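Local atomic coordinates of glideosome-associated protein 50 (PDB entry 3TGH), a protein that forms part of the glideosome that drives gliding motility and host cell invasion, and may fix this complex to the parasite's inner membrane complex. Residues D149-F154 / I189-I194; V185-A190 / K309-K314; T132-S137 / H279-N284; E225-I230 / H302-K307; C2-A7 / V35-S40. One frame throughout, in Å; residues are numbered along the deposited sequence. Where two conformers were deposited one is given.

Contact 1 (D149-F154 / I189-I194); sequences DLAAAF and IADFII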
# COMPACT_ATOMS: atom_id res chain seq x y z
N ASP A 149 -4.00 -16.75 17.84
CA ASP A 149 -3.18 -15.85 17.01
C ASP A 149 -3.69 -15.79 15.58
O ASP A 149 -3.96 -16.82 14.97
CB ASP A 149 -1.71 -16.28 17.03
CG ASP A 149 -0.90 -15.51 18.05
OD1 ASP A 149 0.09 -14.86 17.65
OD2 ASP A 149 -1.26 -15.53 19.25
N LEU A 150 -3.81 -14.57 15.05
CA LEU A 150 -4.14 -14.36 13.64
C LEU A 150 -2.94 -13.75 12.92
O LEU A 150 -2.26 -12.89 13.47
CB LEU A 150 -5.37 -13.45 13.50
CG LEU A 150 -6.69 -14.05 14.00
CD1 LEU A 150 -7.81 -13.01 13.98
CD2 LEU A 150 -7.08 -15.28 13.19
N ALA A 151 -2.68 -14.21 11.70
CA ALA A 151 -1.52 -13.81 10.91
C ALA A 151 -1.98 -12.95 9.74
O ALA A 151 -2.99 -13.26 9.12
CB ALA A 151 -0.76 -15.04 10.41
N ALA A 152 -1.23 -11.89 9.45
CA ALA A 152 -1.52 -10.99 8.34
C ALA A 152 -0.31 -10.91 7.41
O ALA A 152 0.81 -10.67 7.87
CB ALA A 152 -1.87 -9.60 8.85
N ALA A 153 -0.55 -11.14 6.12
CA ALA A 153 0.49 -11.00 5.11
C ALA A 153 0.25 -9.72 4.32
O ALA A 153 -0.80 -9.54 3.75
CB ALA A 153 0.49 -12.20 4.19
N PHE A 154 1.25 -8.85 4.33
CA PHE A 154 1.26 -7.63 3.52
C PHE A 154 2.23 -7.84 2.38
O PHE A 154 3.41 -8.13 2.60
CB PHE A 154 1.68 -6.44 4.39
CG PHE A 154 0.64 -6.04 5.39
CD1 PHE A 154 0.56 -6.68 6.61
CD2 PHE A 154 -0.28 -5.04 5.10
CE1 PHE A 154 -0.41 -6.31 7.54
CE2 PHE A 154 -1.25 -4.68 6.03
CZ PHE A 154 -1.32 -5.31 7.24
N ILE A 189 -0.47 -19.75 5.34
CA ILE A 189 -0.19 -19.28 6.71
C ILE A 189 -0.86 -17.98 7.17
O ILE A 189 -0.77 -17.63 8.34
CB ILE A 189 1.34 -19.19 6.98
CG1 ILE A 189 1.98 -18.06 6.18
CG2 ILE A 189 2.01 -20.54 6.66
CD1 ILE A 189 3.48 -17.92 6.44
N ALA A 190 -1.54 -17.27 6.27
CA ALA A 190 -2.11 -15.97 6.61
C ALA A 190 -3.64 -15.97 6.65
O ALA A 190 -4.30 -16.41 5.70
CB ALA A 190 -1.61 -14.91 5.64
N ASP A 191 -4.19 -15.46 7.75
CA ASP A 191 -5.64 -15.31 7.90
C ASP A 191 -6.14 -14.08 7.13
O ASP A 191 -7.31 -14.03 6.71
CB ASP A 191 -5.99 -15.19 9.38
CG ASP A 191 -5.48 -16.37 10.18
OD1 ASP A 191 -6.11 -17.45 10.14
OD2 ASP A 191 -4.41 -16.23 10.82
N PHE A 192 -5.25 -13.11 6.97
CA PHE A 192 -5.51 -11.89 6.20
C PHE A 192 -4.38 -11.69 5.19
O PHE A 192 -3.21 -11.84 5.52
CB PHE A 192 -5.54 -10.67 7.12
CG PHE A 192 -6.61 -10.71 8.17
CD1 PHE A 192 -6.30 -11.01 9.49
CD2 PHE A 192 -7.92 -10.40 7.85
CE1 PHE A 192 -7.30 -11.03 10.47
CE2 PHE A 192 -8.92 -10.41 8.82
CZ PHE A 192 -8.60 -10.73 10.12
N ILE A 193 -4.74 -11.32 3.96
CA ILE A 193 -3.74 -11.00 2.93
C ILE A 193 -4.12 -9.65 2.31
O ILE A 193 -5.23 -9.48 1.81
CB ILE A 193 -3.65 -12.07 1.83
CG1 ILE A 193 -3.44 -13.46 2.43
CG2 ILE A 193 -2.50 -11.76 0.87
CD1 ILE A 193 -3.55 -14.58 1.42
N ILE A 194 -3.18 -8.71 2.38
CA ILE A 194 -3.36 -7.35 1.91
C ILE A 194 -2.24 -7.04 0.92
O ILE A 194 -1.07 -7.21 1.22
CB ILE A 194 -3.30 -6.32 3.08
CG1 ILE A 194 -4.43 -6.59 4.09
CG2 ILE A 194 -3.39 -4.87 2.56
CD1 ILE A 194 -4.06 -7.62 5.15
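Strands 148-156 and 192-196, the two parallel strands of a beta-alpha-beta crossover through helix 169-189, meet here just after that helix ends. Ala152, Ala153 and Phe154 pair with Phe192, Ile193 and Ile194, the short strand axes 4.7 Å apart and 16° from parallel. Ala153 is bonded through both its backbone groups: its N gives to Phe192 O at 2.8 Å and its O takes Ile194 N at 2.9 Å. Before Ala152 the ladder gives way to a side-chain bond. Asp191 OD2 accepts Ala151 N at 2.8 Å with its anti lone pair, nearly straight at 170°, while Ala151 O receives both Asp191 N and Phe192 N. The same OD2 also forms a salt bridge with Lys314, so one buried oxygen serves strand and lysine together. On the face carrying Phe154 and Ile194, the two side chains run side by side; Ile194 CD1 lies over one ring face near the rim, 4.1 Å from Phe154 CZ. Leu150 CD1 reaches the edge of the Phe192 ring. On the other face Ala153 CB meets CB of Ala190, the first residue after the helix, at 3.7 Å. This is the classical crossover of the metallophosphoesterase beta sandwich.

Contact 2 (V185-A190 / K309-K314); sequences VAKKIA and KKTLDK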
# COMPACT_ATOMS: atom_id res chain seq x y z
N VAL A 185 2.66 -18.80 -0.35
CA VAL A 185 2.94 -18.93 1.09
C VAL A 185 1.80 -18.34 1.91
O VAL A 185 1.32 -18.97 2.85
CB VAL A 185 4.28 -18.28 1.47
CG1 VAL A 185 4.46 -18.24 2.99
CG2 VAL A 185 5.44 -19.03 0.81
N ALA A 186 1.35 -17.14 1.54
CA ALA A 186 0.28 -16.46 2.27
C ALA A 186 -0.98 -17.32 2.37
O ALA A 186 -1.64 -17.33 3.41
CB ALA A 186 -0.04 -15.10 1.63
N LYS A 187 -1.30 -18.03 1.28
CA LYS A 187 -2.42 -18.98 1.25
C LYS A 187 -2.36 -20.02 2.35
O LYS A 187 -3.40 -20.46 2.85
CB LYS A 187 -2.43 -19.74 -0.09
CG LYS A 187 -3.03 -18.98 -1.23
CD LYS A 187 -2.68 -19.61 -2.57
CE LYS A 187 -3.43 -20.89 -2.83
NZ LYS A 187 -3.15 -21.41 -4.19
N LYS A 188 -1.15 -20.43 2.71
CA LYS A 188 -0.95 -21.50 3.67
C LYS A 188 -0.86 -21.01 5.12
O LYS A 188 -1.13 -21.78 6.04
CB LYS A 188 0.33 -22.27 3.32
CG LYS A 188 0.29 -22.98 1.97
CD LYS A 188 -0.59 -24.23 2.02
CE LYS A 188 -0.17 -25.25 0.98
NZ LYS A 188 -0.93 -26.52 1.12
N ILE A 189 -0.47 -19.75 5.34
CA ILE A 189 -0.19 -19.28 6.71
C ILE A 189 -0.86 -17.98 7.17
O ILE A 189 -0.77 -17.63 8.34
CB ILE A 189 1.34 -19.19 6.98
CG1 ILE A 189 1.98 -18.06 6.18
CG2 ILE A 189 2.01 -20.54 6.66
CD1 ILE A 189 3.48 -17.92 6.44
N ALA A 190 -1.54 -17.27 6.27
CA ALA A 190 -2.11 -15.97 6.61
C ALA A 190 -3.64 -15.97 6.65
O ALA A 190 -4.30 -16.41 5.70
CB ALA A 190 -1.61 -14.91 5.64
N LYS A 309 -10.95 -20.23 5.63
CA LYS A 309 -10.06 -20.84 4.65
C LYS A 309 -9.86 -22.32 4.91
O LYS A 309 -9.77 -22.74 6.06
CB LYS A 309 -8.70 -20.13 4.66
CG LYS A 309 -8.78 -18.64 4.38
CD LYS A 309 -7.40 -18.03 4.28
CE LYS A 309 -7.47 -16.56 3.93
NZ LYS A 309 -6.12 -16.00 3.67
N LYS A 310 -9.81 -23.12 3.83
CA LYS A 310 -9.51 -24.56 3.91
C LYS A 310 -8.08 -24.86 3.45
O LYS A 310 -7.64 -26.01 3.50
CB LYS A 310 -10.51 -25.36 3.07
CG LYS A 310 -11.85 -25.58 3.76
CD LYS A 310 -12.90 -26.16 2.81
CE LYS A 310 -13.51 -25.09 1.91
NZ LYS A 310 -14.68 -25.60 1.15
N THR A 311 -7.37 -23.83 3.02
CA THR A 311 -6.02 -23.97 2.50
C THR A 311 -4.93 -23.82 3.58
O THR A 311 -3.77 -24.13 3.31
CB THR A 311 -5.75 -22.92 1.38
OG1 THR A 311 -4.48 -23.18 0.77
CG2 THR A 311 -5.76 -21.51 1.94
N LEU A 312 -5.30 -23.36 4.77
CA LEU A 312 -4.30 -23.06 5.81
C LEU A 312 -3.60 -24.31 6.34
O LEU A 312 -4.21 -25.38 6.49
CB LEU A 312 -4.92 -22.29 6.98
CG LEU A 312 -5.39 -20.85 6.71
CD1 LEU A 312 -6.07 -20.31 7.97
CD2 LEU A 312 -4.24 -19.94 6.28
N ASP A 313 -2.31 -24.15 6.63
CA ASP A 313 -1.48 -25.23 7.13
C ASP A 313 -0.50 -24.63 8.14
O ASP A 313 0.72 -24.73 8.01
CB ASP A 313 -0.74 -25.89 5.95
CG ASP A 313 0.09 -27.09 6.37
OD1 ASP A 313 1.18 -27.30 5.77
OD2 ASP A 313 -0.33 -27.83 7.28
N LYS A 314 -1.06 -23.98 9.16
CA LYS A 314 -0.27 -23.21 10.12
C LYS A 314 0.64 -24.08 10.99
O LYS A 314 1.64 -23.58 11.52
CB LYS A 314 -1.18 -22.38 11.03
CG LYS A 314 -1.69 -21.10 10.39
CD LYS A 314 -2.57 -20.35 11.38
CE LYS A 314 -2.68 -18.88 11.07
NZ LYS A 314 -3.27 -18.15 12.22
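Lys309 and Leu312 approach the end of helix 169-189 from the loop 309-314 and converge on one carbonyl, Ala190 O. The lysine arrives fully stretched, every torsion beyond CG near 180°, and its NZ gives a hydrogen bond of 2.8 Å to Ala190 O, coming in 27° off the carbonyl plane. Leu312 turns a methyl to the same oxygen, CD2 lying 3.6 Å away, and its other methyl faces Asp191. Two residues back, in the last turn of the helix, Lys188 O takes the amide N of Asp313 at 2.7 Å, in the carbonyl plane on a lone pair and almost straight at 172°; Leu312 CA adds a CA-H...O contact to this oxygen. The Lys188 side chain bends at chi2 (-74°), which lays its aliphatic part along the loop and brings CD to 3.4 Å from Thr311 O. Lys314 passes the carbonyl of Ile189 with its methylenes, CE 3.6 Å from Ile189 O, and continues to a salt bridge with Asp191. Asp313 points its carboxylate the other way, to His320 and Asn316 around helix 317-321. Carbonyls in the last turn of a helix lack the next turn's amides; here the loop amide of Asp313 serves Lys188 O, and the Lys309 ammonium serves Ala190 O just beyond the helix, where its positive charge probably suits the negative end of the helix dipole.

Contact 3 (T132-S137 / H279-N284); sequences THFTVS and HELSNN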
# COMPACT_ATOMS: atom_id res chain seq x y z
N THR A 132 3.14 -10.57 9.63
CA THR A 132 3.02 -10.27 11.04
C THR A 132 1.85 -11.06 11.65
O THR A 132 1.20 -11.86 10.98
CB THR A 132 2.88 -8.75 11.28
OG1 THR A 132 3.00 -8.47 12.68
CG2 THR A 132 1.54 -8.22 10.73
N HIS A 133 1.63 -10.85 12.94
CA HIS A 133 0.57 -11.57 13.66
C HIS A 133 0.14 -10.78 14.88
O HIS A 133 0.87 -9.91 15.36
CB HIS A 133 1.07 -12.95 14.08
CG HIS A 133 2.25 -12.90 14.99
ND1 HIS A 133 2.15 -13.04 16.36
CD2 HIS A 133 3.57 -12.71 14.74
CE1 HIS A 133 3.34 -12.95 16.91
NE2 HIS A 133 4.23 -12.74 15.95
N PHE A 134 -1.05 -11.09 15.38
CA PHE A 134 -1.55 -10.51 16.62
C PHE A 134 -2.46 -11.50 17.34
O PHE A 134 -2.98 -12.43 16.73
CB PHE A 134 -2.27 -9.18 16.35
CG PHE A 134 -3.49 -9.29 15.47
CD1 PHE A 134 -4.76 -9.34 16.03
CD2 PHE A 134 -3.37 -9.33 14.09
CE1 PHE A 134 -5.89 -9.43 15.22
CE2 PHE A 134 -4.50 -9.43 13.27
CZ PHE A 134 -5.76 -9.48 13.84
N THR A 135 -2.63 -11.29 18.65
CA THR A 135 -3.42 -12.19 19.50
C THR A 135 -4.87 -11.71 19.62
O THR A 135 -5.12 -10.51 19.69
CB THR A 135 -2.81 -12.29 20.91
OG1 THR A 135 -1.41 -12.59 20.82
CG2 THR A 135 -3.50 -13.39 21.71
N VAL A 136 -5.81 -12.65 19.64
CA VAL A 136 -7.23 -12.35 19.84
C VAL A 136 -7.83 -13.26 20.92
O VAL A 136 -7.22 -14.26 21.31
CB VAL A 136 -8.04 -12.51 18.54
CG1 VAL A 136 -7.60 -11.48 17.51
CG2 VAL A 136 -7.91 -13.92 17.99
N SER A 137 -9.03 -12.91 21.38
CA SER A 137 -9.74 -13.67 22.42
C SER A 137 -10.82 -14.57 21.83
O SER A 137 -10.96 -14.69 20.62
CB SER A 137 -10.38 -12.72 23.44
OG SER A 137 -9.40 -11.88 24.05
N HIS A 279 -7.32 1.27 8.79
CA HIS A 279 -7.79 -0.10 8.65
C HIS A 279 -7.59 -0.81 9.97
O HIS A 279 -6.58 -0.61 10.63
CB HIS A 279 -7.01 -0.85 7.57
CG HIS A 279 -6.85 -0.11 6.29
ND1 HIS A 279 -7.71 -0.28 5.22
CD2 HIS A 279 -5.92 0.79 5.88
CE1 HIS A 279 -7.31 0.49 4.22
NE2 HIS A 279 -6.23 1.15 4.60
N GLU A 280 -8.56 -1.64 10.34
CA GLU A 280 -8.52 -2.39 11.59
C GLU A 280 -8.75 -3.88 11.30
O GLU A 280 -9.79 -4.26 10.77
CB GLU A 280 -9.60 -1.85 12.55
CG GLU A 280 -9.54 -0.33 12.80
CD GLU A 280 -10.78 0.25 13.50
OE1 GLU A 280 -11.78 -0.47 13.71
OE2 GLU A 280 -10.75 1.45 13.82
N LEU A 281 -7.76 -4.71 11.64
CA LEU A 281 -7.89 -6.17 11.52
C LEU A 281 -8.29 -6.71 12.88
O LEU A 281 -7.67 -6.36 13.89
CB LEU A 281 -6.58 -6.82 11.08
CG LEU A 281 -6.19 -6.81 9.60
CD1 LEU A 281 -6.36 -5.45 8.99
CD2 LEU A 281 -4.76 -7.30 9.45
N SER A 282 -9.30 -7.58 12.90
CA SER A 282 -9.79 -8.17 14.15
C SER A 282 -10.24 -9.61 13.92
O SER A 282 -10.17 -10.12 12.80
CB SER A 282 -10.95 -7.34 14.71
OG SER A 282 -12.14 -7.51 13.93
N ASN A 283 -10.73 -10.25 14.97
CA ASN A 283 -11.26 -11.61 14.86
C ASN A 283 -12.42 -11.72 13.87
O ASN A 283 -12.64 -12.78 13.28
CB ASN A 283 -11.67 -12.17 16.24
CG ASN A 283 -12.67 -11.29 16.98
OD1 ASN A 283 -12.96 -10.17 16.57
ND2 ASN A 283 -13.20 -11.81 18.08
N ASN A 284 -13.14 -10.62 13.66
CA ASN A 284 -14.31 -10.59 12.79
C ASN A 284 -14.02 -10.22 11.33
O ASN A 284 -14.82 -10.54 10.45
CB ASN A 284 -15.35 -9.64 13.38
CG ASN A 284 -15.89 -10.14 14.71
OD1 ASN A 284 -15.92 -9.41 15.70
ND2 ASN A 284 -16.32 -11.40 14.74
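Strands 128-136 and 275-282 belong to different sheets and run past each other without pairing; their touching parts point 32° apart, and the nearest CA atoms, those of Val136 and Asn283, are 6.4 Å from each other. Side chains span the distance. Phe134 holds CG between its backbone N and carbonyl carbon (chi1 62°), a torsion that sends the ring out from its strand toward Leu281, whose side chain it crosses at about a right angle. The far end of the ring does the touching: Phe134 CZ sits 3.9 Å from Leu281 CB and 3.7 Å from Leu281 O, the carbonyl being oblique to the ring. Farther along, Val136 CB packs 4.3 Å from Asn283 CB, near an ST turn in which Ser282 OG accepts the N of Asn284 at 3.3 Å. Leu4 of strand 4-8 and Leu150 of strand 148-156 extend the apolar layer around Phe134. Side chains meeting between two facing sheets, here toward one end of them, are characteristic of the two-sheet sandwich of the calcineurin-like phosphoesterase fold.

Contact 4 (E225-I230 / H302-K307); sequences EVDLYI and HKLNIK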
# COMPACT_ATOMS: atom_id res chain seq x y z
N GLU A 225 -7.20 -15.86 -2.43
CA GLU A 225 -8.25 -15.33 -1.55
C GLU A 225 -7.81 -14.06 -0.81
O GLU A 225 -8.06 -13.90 0.39
CB GLU A 225 -8.72 -16.39 -0.56
CG GLU A 225 -9.26 -17.66 -1.20
CD GLU A 225 -10.04 -18.51 -0.22
OE1 GLU A 225 -11.15 -18.08 0.19
OE2 GLU A 225 -9.55 -19.59 0.16
N VAL A 226 -7.16 -13.17 -1.55
CA VAL A 226 -6.72 -11.89 -1.03
C VAL A 226 -7.92 -11.08 -0.55
O VAL A 226 -8.99 -11.08 -1.18
CB VAL A 226 -5.92 -11.12 -2.11
CG1 VAL A 226 -5.77 -9.65 -1.76
CG2 VAL A 226 -4.56 -11.81 -2.31
N ASP A 227 -7.75 -10.38 0.57
CA ASP A 227 -8.82 -9.60 1.17
C ASP A 227 -8.93 -8.20 0.56
O ASP A 227 -10.02 -7.79 0.14
CB ASP A 227 -8.59 -9.49 2.68
CG ASP A 227 -8.67 -10.83 3.38
OD1 ASP A 227 -9.78 -11.40 3.45
OD2 ASP A 227 -7.62 -11.33 3.84
N LEU A 228 -7.80 -7.49 0.52
CA LEU A 228 -7.74 -6.11 0.04
C LEU A 228 -6.60 -5.92 -0.96
O LEU A 228 -5.48 -6.37 -0.71
CB LEU A 228 -7.44 -5.16 1.19
CG LEU A 228 -8.52 -4.49 2.03
CD1 LEU A 228 -9.52 -5.47 2.58
CD2 LEU A 228 -7.83 -3.71 3.14
N TYR A 229 -6.88 -5.23 -2.06
CA TYR A 229 -5.82 -4.65 -2.88
C TYR A 229 -5.94 -3.14 -2.74
O TYR A 229 -6.93 -2.55 -3.17
CB TYR A 229 -5.90 -5.08 -4.35
CG TYR A 229 -4.88 -4.37 -5.23
CD1 TYR A 229 -3.53 -4.33 -4.87
CD2 TYR A 229 -5.25 -3.72 -6.40
CE1 TYR A 229 -2.60 -3.67 -5.65
CE2 TYR A 229 -4.31 -3.07 -7.20
CZ TYR A 229 -2.99 -3.04 -6.81
OH TYR A 229 -2.04 -2.39 -7.58
N ILE A 230 -4.95 -2.53 -2.10
CA ILE A 230 -4.92 -1.09 -1.85
C ILE A 230 -4.00 -0.42 -2.86
O ILE A 230 -2.81 -0.76 -2.96
CB ILE A 230 -4.42 -0.78 -0.41
CG1 ILE A 230 -5.22 -1.58 0.64
CG2 ILE A 230 -4.49 0.74 -0.14
CD1 ILE A 230 -4.68 -1.47 2.09
N HIS A 302 -16.14 0.68 5.51
CA HIS A 302 -16.31 -0.58 4.79
C HIS A 302 -15.91 -1.73 5.70
O HIS A 302 -14.88 -1.68 6.36
CB HIS A 302 -15.44 -0.60 3.53
CG HIS A 302 -15.55 -1.88 2.76
ND1 HIS A 302 -14.58 -2.86 2.82
CD2 HIS A 302 -16.52 -2.35 1.95
CE1 HIS A 302 -14.95 -3.88 2.06
NE2 HIS A 302 -16.12 -3.59 1.52
N LYS A 303 -16.74 -2.77 5.73
CA LYS A 303 -16.47 -3.94 6.56
C LYS A 303 -16.41 -5.19 5.69
O LYS A 303 -17.32 -5.46 4.90
CB LYS A 303 -17.55 -4.10 7.64
CG LYS A 303 -17.60 -2.92 8.61
CD LYS A 303 -18.71 -3.06 9.65
CE LYS A 303 -18.67 -1.90 10.64
NZ LYS A 303 -19.86 -1.87 11.53
N LEU A 304 -15.31 -5.93 5.82
CA LEU A 304 -15.11 -7.18 5.12
C LEU A 304 -14.98 -8.30 6.15
O LEU A 304 -14.17 -8.21 7.07
CB LEU A 304 -13.84 -7.08 4.25
CG LEU A 304 -13.67 -8.14 3.16
CD1 LEU A 304 -14.66 -7.89 2.02
CD2 LEU A 304 -12.25 -8.14 2.62
N ASN A 305 -15.79 -9.35 6.01
CA ASN A 305 -15.75 -10.48 6.93
C ASN A 305 -14.48 -11.30 6.74
O ASN A 305 -13.99 -11.45 5.62
CB ASN A 305 -16.97 -11.39 6.72
CG ASN A 305 -18.29 -10.69 7.02
OD1 ASN A 305 -18.35 -9.79 7.86
ND2 ASN A 305 -19.35 -11.11 6.34
N ILE A 306 -13.94 -11.82 7.85
CA ILE A 306 -12.80 -12.73 7.78
C ILE A 306 -13.20 -13.99 7.01
O ILE A 306 -14.32 -14.48 7.13
CB ILE A 306 -12.28 -13.10 9.19
CG1 ILE A 306 -10.90 -13.77 9.11
CG2 ILE A 306 -13.27 -14.00 9.94
CD1 ILE A 306 -10.22 -13.95 10.46
N LYS A 307 -12.28 -14.50 6.19
CA LYS A 307 -12.58 -15.66 5.36
C LYS A 307 -12.38 -16.94 6.17
O LYS A 307 -11.52 -17.00 7.04
CB LYS A 307 -11.70 -15.68 4.11
CG LYS A 307 -12.07 -14.58 3.12
CD LYS A 307 -11.02 -14.41 2.03
CE LYS A 307 -11.46 -13.39 0.98
NZ LYS A 307 -11.83 -12.07 1.57
O HOH W 1 -9.76 -13.02 5.63
O HOH W 2 -11.19 -10.17 5.79
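Asp227 and Lys307 form a salt bridge, NZ lying 2.9 Å from OD1, on the anti side of the carboxylate and 34° out of its plane. The two side chains slide past each other in opposite directions, and Lys307 bends at its last torsion (chi4 55°) to bring NZ round to the oxygen. Its methylenes pass the backbone of 225-230, CD 3.4 Å from Glu225 O. Beside the charges, Leu304 CD2 touches Asp227 O at 3.4 Å and Leu228 CD1 at 3.8 Å. Two waters lie within hydrogen-bonding distance of Asp227 OD1, at 2.7 and 3.0 Å; the first accepts Lys307 N, and the second is also near Asn305 O. Farther out, Asp227 OD2 takes the backbone N of Ile193 in the neighbouring strand and Lys307 NZ bonds to Asp244 O, so each partner has a second bond. A buried carboxylate that receives an ammonium group and a backbone amide, with waters close by, would probably stay ionised, tying the start of strand 228-231 to the chain leaving strand 297-305.

Contact 5 (C2-A7 / V35-S40); sequences CQLRFA and VTFIVS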
# COMPACT_ATOMS: atom_id res chain seq x y z
N CYS A 2 -6.29 -6.59 21.05
CA CYS A 2 -6.83 -7.68 20.24
C CYS A 2 -7.06 -7.29 18.76
O CYS A 2 -7.86 -7.93 18.07
CB CYS A 2 -8.15 -8.18 20.85
SG CYS A 2 -7.99 -8.91 22.51
N GLN A 3 -6.37 -6.26 18.29
CA GLN A 3 -6.49 -5.81 16.91
C GLN A 3 -5.14 -5.40 16.33
O GLN A 3 -4.17 -5.18 17.06
CB GLN A 3 -7.46 -4.62 16.81
CG GLN A 3 -8.89 -4.93 17.22
CD GLN A 3 -9.83 -3.74 17.08
OE1 GLN A 3 -9.40 -2.62 16.78
NE2 GLN A 3 -11.12 -3.97 17.30
N LEU A 4 -5.09 -5.31 15.00
CA LEU A 4 -3.95 -4.72 14.29
C LEU A 4 -4.50 -3.54 13.50
O LEU A 4 -5.44 -3.69 12.72
CB LEU A 4 -3.30 -5.74 13.36
CG LEU A 4 -2.00 -5.34 12.65
CD1 LEU A 4 -1.42 -6.51 11.87
CD2 LEU A 4 -2.22 -4.17 11.71
N ARG A 5 -3.91 -2.37 13.70
CA ARG A 5 -4.38 -1.14 13.07
C ARG A 5 -3.28 -0.44 12.30
O ARG A 5 -2.19 -0.18 12.84
CB ARG A 5 -4.94 -0.20 14.13
CG ARG A 5 -6.18 -0.77 14.80
CD ARG A 5 -6.81 0.24 15.71
NE ARG A 5 -8.09 -0.23 16.24
CZ ARG A 5 -8.89 0.49 17.02
NH1 ARG A 5 -8.55 1.72 17.40
NH2 ARG A 5 -10.04 -0.03 17.44
N PHE A 6 -3.58 -0.11 11.05
CA PHE A 6 -2.64 0.55 10.18
C PHE A 6 -3.37 1.59 9.35
O PHE A 6 -4.59 1.56 9.23
CB PHE A 6 -1.86 -0.47 9.33
CG PHE A 6 -2.66 -1.14 8.25
CD1 PHE A 6 -2.65 -0.63 6.95
CD2 PHE A 6 -3.41 -2.28 8.52
CE1 PHE A 6 -3.37 -1.25 5.94
CE2 PHE A 6 -4.14 -2.91 7.50
CZ PHE A 6 -4.12 -2.39 6.21
N ALA A 7 -2.62 2.56 8.84
CA ALA A 7 -3.16 3.61 7.99
C ALA A 7 -2.58 3.51 6.60
O ALA A 7 -1.49 2.97 6.41
CB ALA A 7 -2.87 4.99 8.59
N VAL A 35 -2.83 3.61 15.71
CA VAL A 35 -2.21 3.02 14.52
C VAL A 35 -0.76 2.68 14.83
O VAL A 35 -0.06 3.47 15.46
CB VAL A 35 -2.29 3.99 13.33
CG1 VAL A 35 -1.38 3.54 12.18
CG2 VAL A 35 -3.75 4.13 12.85
N THR A 36 -0.31 1.50 14.40
CA THR A 36 1.07 1.06 14.67
C THR A 36 2.00 1.00 13.44
O THR A 36 3.21 0.86 13.60
CB THR A 36 1.09 -0.28 15.40
OG1 THR A 36 0.40 -1.26 14.63
CG2 THR A 36 0.43 -0.14 16.79
N PHE A 37 1.45 1.12 12.24
CA PHE A 37 2.27 1.33 11.05
C PHE A 37 1.46 1.92 9.91
O PHE A 37 0.23 1.95 9.96
CB PHE A 37 3.01 0.06 10.60
CG PHE A 37 2.11 -1.08 10.21
CD1 PHE A 37 1.75 -1.27 8.88
CD2 PHE A 37 1.64 -1.97 11.16
CE1 PHE A 37 0.93 -2.34 8.51
CE2 PHE A 37 0.83 -3.03 10.81
CZ PHE A 37 0.47 -3.21 9.47
N ILE A 38 2.18 2.42 8.92
CA ILE A 38 1.59 3.07 7.76
C ILE A 38 2.01 2.31 6.51
O ILE A 38 3.16 1.85 6.41
CB ILE A 38 2.06 4.54 7.65
CG1 ILE A 38 1.70 5.33 8.92
CG2 ILE A 38 1.49 5.22 6.40
CD1 ILE A 38 2.60 6.55 9.15
N VAL A 39 1.10 2.17 5.56
CA VAL A 39 1.45 1.70 4.23
C VAL A 39 1.16 2.83 3.25
O VAL A 39 0.25 3.64 3.48
CB VAL A 39 0.68 0.43 3.79
CG1 VAL A 39 0.92 -0.73 4.77
CG2 VAL A 39 -0.82 0.70 3.63
N SER A 40 1.92 2.89 2.17
CA SER A 40 1.75 3.96 1.18
C SER A 40 1.57 3.42 -0.24
O SER A 40 2.55 3.07 -0.89
CB SER A 40 2.95 4.90 1.23
OG SER A 40 2.79 5.97 0.31
O HOH W 3 -1.92 -2.21 15.76
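Strands 4-8 and 37-40 run parallel with a strong twist, their short axes 4.8 Å apart and 44° from one another, and Ala7 bridges to Ile38. Ala7 N gives to Phe37 O at 3.1 Å and Ala7 O takes Val39 N at 2.8 Å, while nearer the start Thr36 N reaches Arg5 O at 3.0 Å. Phe6 and Phe37 stand on one face with their planes only 5° apart, but offset, with little ring over ring. What covers the Phe37 ring is instead Phe6 CB, a CH-pi contact 3.6 Å from the centroid. The two side chains share similar torsions, and their rings are turned alike. Leu4 CD2 comes to 3.4 Å from Phe37 CE2, the two side chains running nearly perpendicular, and Phe154 of the facing sheet meets both rings edge-to-face. On the other face Ala7 CB packs against Val35 CG1 at 4.1 Å. Near the start of the ladder a water accepts Arg5 N and bonds Thr36 OG1, and Arg5 grips Gln3 OE1 with NE and NH2 together. The chemistry is thus divided: aromatic and aliphatic groups fill the interior, while water and the Arg5 guanidinium meet polar groups of 2-7 and 35-40.

How the contacts relate
Contacts 1 and 5 are the parallel beta-alpha-beta crossovers of two facing sheets, about 13 Å apart between centres; they touch through Phe154 against Phe6 and Phe37. Contacts 3 and 4 bridge the sheets: 132-137 and 225-230 lie in the sheet of contact 1, 279-284 and 302-307 in that of contact 5. Contact 2, sharing Ile189 and Ala190 with contact 1, brings the chain beyond 302-307 to the helix end, its centre about 22 Å from that of contact 5. Along the chain contact 5 closes first, contact 1 falls within the span of contact 3, and contact 4 within that of contact 2. C-terminal strands and loop are thereby integrated into the phosphatase-like sandwich, away from the metal-binding histidines His172 and His233.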